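Local coordinates for protein lysozyme C (Equus asinus, PDB 5XUW) that hydrolyses the beta-1,4 linkages between N-acetylmuramic acid and N-acetylglucosamine in bacterial peptidoglycan, and carries one bound calcium ion, at residues Ser81-Leu84 against Asp90-Ser93; Lys62-Asp67 against Ser73-Ile78. One frame throughout, in Å; residues are numbered along the deposited sequence.

Contact 1: Ser81-Leu84 against Asp90-Ser93. With CA (calcium ion), chain C.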
loop_
_atom_site.group_PDB
_atom_site.type_symbol
_atom_site.label_atom_id
_atom_site.label_comp_id
_atom_site.label_asym_id
_atom_site.label_seq_id
_atom_site.Cartn_x
_atom_site.Cartn_y
_atom_site.Cartn_z
ATOM N N SER A 81 4.026 8.196 -11.280
ATOM C CA SER A 81 2.884 9.122 -11.358
ATOM C C SER A 81 1.516 8.435 -11.378
ATOM O O SER A 81 0.528 9.011 -10.905
ATOM C CB SER A 81 3.018 10.032 -12.587
ATOM O OG SER A 81 3.139 9.267 -13.773
ATOM N N LYS A 82 1.462 7.207 -11.895
ATOM C CA LYS A 82 0.222 6.430 -11.933
ATOM C C LYS A 82 -0.191 5.887 -10.564
ATOM O O LYS A 82 -1.263 5.298 -10.422
ATOM C CB LYS A 82 0.348 5.293 -12.933
ATOM C CG LYS A 82 0.642 5.793 -14.348
ATOM C CD LYS A 82 1.170 4.693 -15.246
ATOM C CE LYS A 82 0.058 3.797 -15.738
ATOM N NZ LYS A 82 -0.746 4.451 -16.807
ATOM N N LEU A 83 0.667 6.074 -9.563
ATOM C CA LEU A 83 0.337 5.760 -8.177
ATOM C C LEU A 83 -0.119 7.001 -7.404
ATOM O O LEU A 83 -0.206 6.957 -6.182
ATOM C CB LEU A 83 1.560 5.124 -7.505
ATOM C CG LEU A 83 2.161 3.937 -8.264
ATOM C CD1 LEU A 83 3.473 3.499 -7.628
ATOM C CD2 LEU A 83 1.167 2.784 -8.326
ATOM N N LEU A 84 -0.388 8.104 -8.105
ATOM C CA LEU A 84 -0.860 9.333 -7.474
ATOM C C LEU A 84 -2.247 9.759 -7.949
ATOM O O LEU A 84 -2.748 10.774 -7.491
ATOM C CB LEU A 84 0.150 10.461 -7.702
ATOM C CG LEU A 84 1.542 10.285 -7.089
ATOM C CD1 LEU A 84 2.433 11.448 -7.498
ATOM C CD2 LEU A 84 1.482 10.173 -5.573
ATOM N N ASP A 90 -4.007 -0.243 -10.235
ATOM C CA ASP A 90 -2.596 -0.499 -10.540
ATOM C C ASP A 90 -1.733 -0.456 -9.274
ATOM O O ASP A 90 -0.768 -1.235 -9.144
ATOM C CB ASP A 90 -2.045 0.381 -11.678
ATOM C CG ASP A 90 -2.305 1.863 -11.490
ATOM O OD1 ASP A 90 -2.677 2.292 -10.377
ATOM O OD2 ASP A 90 -2.146 2.616 -12.487
ATOM N N ASP A 91 -2.103 0.396 -8.322
ATOM C CA ASP A 91 -1.465 0.378 -6.978
ATOM C C ASP A 91 -1.643 -0.982 -6.310
ATOM O O ASP A 91 -0.694 -1.539 -5.720
ATOM C CB ASP A 91 -2.040 1.445 -6.038
ATOM C CG ASP A 91 -1.948 2.848 -6.596
ATOM O OD1 ASP A 91 -2.591 3.109 -7.627
ATOM O OD2 ASP A 91 -1.270 3.698 -5.980
ATOM N N ILE A 92 -2.856 -1.521 -6.409
ATOM C CA ILE A 92 -3.176 -2.828 -5.812
ATOM C C ILE A 92 -2.387 -3.948 -6.492
ATOM O O ILE A 92 -1.817 -4.814 -5.826
ATOM C CB ILE A 92 -4.688 -3.124 -5.890
ATOM C CG1 ILE A 92 -5.452 -2.235 -4.898
ATOM C CG2 ILE A 92 -4.989 -4.599 -5.628
ATOM C CD1 ILE A 92 -6.936 -2.150 -5.164
ATOM N N SER A 93 -2.384 -3.954 -7.815
ATOM C CA SER A 93 -1.610 -4.962 -8.538
ATOM C C SER A 93 -0.136 -4.922 -8.145
ATOM O O SER A 93 0.478 -5.974 -7.992
ATOM C CB SER A 93 -1.774 -4.817 -10.043
ATOM O OG SER A 93 -1.467 -3.509 -10.440
HETATM CA CA CA C . -3.249 4.515 -9.538
HETATM O O HOH W 1 -4.144 4.350 -11.717
HETATM O O HOH W 2 -3.293 5.839 -7.525
#
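The calcium-binding loop that this lysozyme shares with alpha-lactalbumin closes here: the 3-10 turn containing Ser81 and Lys82 faces the first turn of helix 89-100, and Lys82 O, Asp90 OD1 and Asp91 OD1 meet on the metal. Lys82 gives its main-chain carbonyl rather than its amine, with O 2.3 Å from the calcium ion. Asp90 and Asp91 each bind through a single carboxylate oxygen, Asp90 OD1 lying 2.4 Å from the ion. Two waters add to the shell, and Asp85 OD1 and Asn87 O complete it as seven oxygens. The cation is what lets so many acceptors gather: Asp90 OD1 and Asp91 OD1 stand just 2.9 Å apart, a spacing that would otherwise be costly. Asp90 holds CG between its own backbone N and carbonyl carbon (chi1 51°), which sends the carboxylate out ahead of the helix toward the ion, with OD1 still near enough to Asp91 N for a weak hydrogen bond. Its other oxygen, OD2, takes a weak bond from water 1, itself a calcium ligand, so OD2 serves the ion at second hand, as an acceptor for a calcium-bound water.

Around this polar centre, aliphatic carbons border the carboxylates. Lys82 runs across Asp90 at about a right angle, its CB 3.7 Å from Asp90 OD2, and bends at chi3 and chi4. NZ is left 4.9 Å from Asp90 OD2, too far for a salt bridge, although the positive charge may still temper the acidic cluster. Leu83 and Asp91 lie alongside each other and point opposite ways on the buried side. There the non-coordinating Asp91 OD2 rests against leucine carbon, 3.5 Å from Leu83 CD2.

Contact 2: Lys62-Asp67 against Ser73-Ile78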
loop_
_atom_site.group_PDB
_atom_site.type_symbol
_atom_site.label_atom_id
_atom_site.label_comp_id
_atom_site.label_asym_id
_atom_site.label_seq_id
_atom_site.Cartn_x
_atom_site.Cartn_y
_atom_site.Cartn_z
ATOM N N LYS A 62 12.733 2.875 -6.252
ATOM C CA LYS A 62 13.977 2.127 -6.443
ATOM C C LYS A 62 13.719 0.702 -6.916
ATOM O O LYS A 62 14.466 0.191 -7.740
ATOM C CB LYS A 62 14.790 2.107 -5.145
ATOM C CG LYS A 62 16.044 1.244 -5.204
ATOM C CD LYS A 62 16.939 1.505 -4.008
ATOM C CE LYS A 62 18.177 0.626 -4.037
ATOM N NZ LYS A 62 19.095 0.960 -2.914
ATOM N N TRP A 63 12.694 0.054 -6.369
ATOM C CA TRP A 63 12.385 -1.330 -6.716
ATOM C C TRP A 63 11.103 -1.539 -7.496
ATOM O O TRP A 63 11.017 -2.503 -8.253
ATOM C CB TRP A 63 12.350 -2.195 -5.449
ATOM C CG TRP A 63 13.721 -2.496 -4.868
ATOM C CD1 TRP A 63 14.910 -2.578 -5.545
ATOM C CD2 TRP A 63 14.022 -2.784 -3.500
ATOM N NE1 TRP A 63 15.929 -2.877 -4.678
ATOM C CE2 TRP A 63 15.414 -3.015 -3.417
ATOM C CE3 TRP A 63 13.251 -2.867 -2.334
ATOM C CZ2 TRP A 63 16.055 -3.325 -2.213
ATOM C CZ3 TRP A 63 13.887 -3.173 -1.128
ATOM C CH2 TRP A 63 15.280 -3.397 -1.080
ATOM N N TRP A 64 10.116 -0.657 -7.323
ATOM C CA TRP A 64 8.753 -0.971 -7.728
ATOM C C TRP A 64 8.236 -0.159 -8.901
ATOM O O TRP A 64 7.665 -0.726 -9.817
ATOM C CB TRP A 64 7.819 -0.855 -6.518
ATOM C CG TRP A 64 8.291 -1.715 -5.393
ATOM C CD1 TRP A 64 8.729 -1.299 -4.170
ATOM C CD2 TRP A 64 8.425 -3.135 -5.405
ATOM N NE1 TRP A 64 9.109 -2.372 -3.408
ATOM C CE2 TRP A 64 8.939 -3.516 -4.143
ATOM C CE3 TRP A 64 8.154 -4.127 -6.352
ATOM C CZ2 TRP A 64 9.186 -4.850 -3.807
ATOM C CZ3 TRP A 64 8.402 -5.458 -6.020
ATOM C CH2 TRP A 64 8.912 -5.805 -4.753
ATOM N N CYS A 65 8.414 1.153 -8.865
ATOM C CA CYS A 65 7.981 2.025 -9.969
ATOM C C CYS A 65 9.148 2.856 -10.456
ATOM O O CYS A 65 10.195 2.934 -9.800
ATOM C CB CYS A 65 6.817 2.934 -9.541
ATOM S SG CYS A 65 7.192 4.153 -8.259
ATOM N N LYS A 66 8.961 3.486 -11.611
ATOM C CA LYS A 66 9.991 4.355 -12.172
ATOM C C LYS A 66 9.514 5.795 -12.351
ATOM O O LYS A 66 8.441 6.058 -12.884
ATOM C CB LYS A 66 10.555 3.788 -13.476
ATOM C CG LYS A 66 9.578 3.667 -14.629
ATOM C CD LYS A 66 10.297 3.721 -15.971
ATOM C CE LYS A 66 9.335 3.369 -17.089
ATOM N NZ LYS A 66 9.756 3.896 -18.415
ATOM N N ASP A 67 10.299 6.714 -11.813
ATOM C CA ASP A 67 10.240 8.109 -12.200
ATOM C C ASP A 67 11.598 8.324 -12.858
ATOM O O ASP A 67 12.481 7.468 -12.743
ATOM C CB ASP A 67 9.959 9.037 -11.003
ATOM C CG ASP A 67 10.965 8.890 -9.859
ATOM O OD1 ASP A 67 12.172 8.695 -10.108
ATOM O OD2 ASP A 67 10.539 9.001 -8.691
ATOM N N SER A 73 14.586 -0.732 -10.533
ATOM C CA SER A 73 14.257 -2.060 -11.048
ATOM C C SER A 73 12.882 -2.081 -11.694
ATOM O O SER A 73 12.624 -2.908 -12.560
ATOM C CB SER A 73 14.291 -3.101 -9.937
ATOM O OG SER A 73 15.581 -3.171 -9.378
ATOM N N ASN A 74 11.988 -1.202 -11.237
ATOM C CA ASN A 74 10.656 -1.074 -11.814
ATOM C C ASN A 74 9.948 -2.430 -11.921
ATOM O O ASN A 74 9.409 -2.801 -12.975
ATOM C CB ASN A 74 10.750 -0.371 -13.174
ATOM C CG ASN A 74 9.398 0.034 -13.729
ATOM O OD1 ASN A 74 8.413 0.168 -12.996
ATOM N ND2 ASN A 74 9.342 0.227 -15.040
ATOM N N ALA A 75 9.952 -3.170 -10.815
ATOM C CA ALA A 75 9.361 -4.511 -10.780
ATOM C C ALA A 75 7.849 -4.554 -11.045
ATOM O O ALA A 75 7.329 -5.596 -11.451
ATOM C CB ALA A 75 9.685 -5.197 -9.458
ATOM N N CYS A 76 7.151 -3.439 -10.812
ATOM C CA CYS A 76 5.725 -3.326 -11.159
ATOM C C CYS A 76 5.471 -2.784 -12.570
ATOM O O CYS A 76 4.316 -2.667 -12.974
ATOM C CB CYS A 76 4.989 -2.465 -10.128
ATOM S SG CYS A 76 5.050 -3.185 -8.476
ATOM N N ASN A 77 6.533 -2.452 -13.308
ATOM C CA ASN A 77 6.425 -2.031 -14.706
ATOM C C ASN A 77 5.470 -0.847 -14.854
ATOM O O ASN A 77 4.499 -0.889 -15.614
ATOM C CB ASN A 77 5.979 -3.223 -15.573
ATOM C CG ASN A 77 6.075 -2.942 -17.061
ATOM O OD1 ASN A 77 6.844 -2.089 -17.499
ATOM N ND2 ASN A 77 5.284 -3.664 -17.845
ATOM N N ILE A 78 5.741 0.209 -14.094
ATOM C CA ILE A 78 4.803 1.319 -14.014
ATOM C C ILE A 78 5.485 2.637 -13.657
ATOM O O ILE A 78 6.431 2.673 -12.858
ATOM C CB ILE A 78 3.668 0.966 -13.020
ATOM C CG1 ILE A 78 2.469 1.895 -13.202
ATOM C CG2 ILE A 78 4.162 0.963 -11.574
ATOM C CD1 ILE A 78 1.254 1.439 -12.429
#
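Trp64 turns CG anti to its carbonyl carbon (chi1 -55°), and Cys76 does the same with SG (chi1 -62°), which brings the indole beside the sulfur and the neighbouring Ala75 methyl. Trp64 CE3 lies 3.6 Å from Ala75 CB, and Cys76 SG sits 5.1 Å from the centroid of the six-membered ring, an oblique sulfur-aromatic contact. Trp63 CB packs on one face of the same indole, toward its rim. Trp63's own ring meets Ser73 OG at its edge, near the ring plane.

The backbones are held by four hydrogen bonds, each 2.9 Å from N to O. Ser73 N donates to Lys62 O, Ala75 N to Trp63 O and Cys76 N to Trp64 O. The direction then reverses, Lys66 N donating to Ile78 O. Ala75 and Cys76 are the middle residues of a type I beta turn from Asn74 to Asn77, closed by Asn77 N on Asn74 O. The extended aliphatic chain of Lys66 passes at a slant over the Asn74 side chain, while Cys65 CB packs 3.9 Å from Ile78 CG2.

Both cysteines lead out of the contact: Cys65 is joined to Cys80, and Cys76 to Cys94 on helix 89-100, against which Trp64 also packs through Arg97 and Val98. Neither segment of this long loop of the beta domain forms a regular helix or strand, so the shape probably owes much to main-chain N-H groups binding successive carbonyls, with two disulfides tying it to its surroundings.

Contact 2 closes before contact 1 opens along the chain, and their centres lie 11 Å apart on the same side of the chain's centre. They touch directly at two places: Ile78 CD1 packs 3.5 Å from Asp90 CB, and Leu83 CD1 lies 3.8 Å from Cys65 SG. Ile78 therefore brings the disulfide-bound loop up to a calcium ligand, its side chain about 6 Å from the ion at nearest atoms. Helix 89-100 serves both contacts, giving the metal two carboxylates and the loop of contact 2 a surface to pack on. Neither contact includes the predicted catalytic residues Glu35 and Asp53, though Leu83 touches Tyr54 in the strand that holds Asp53.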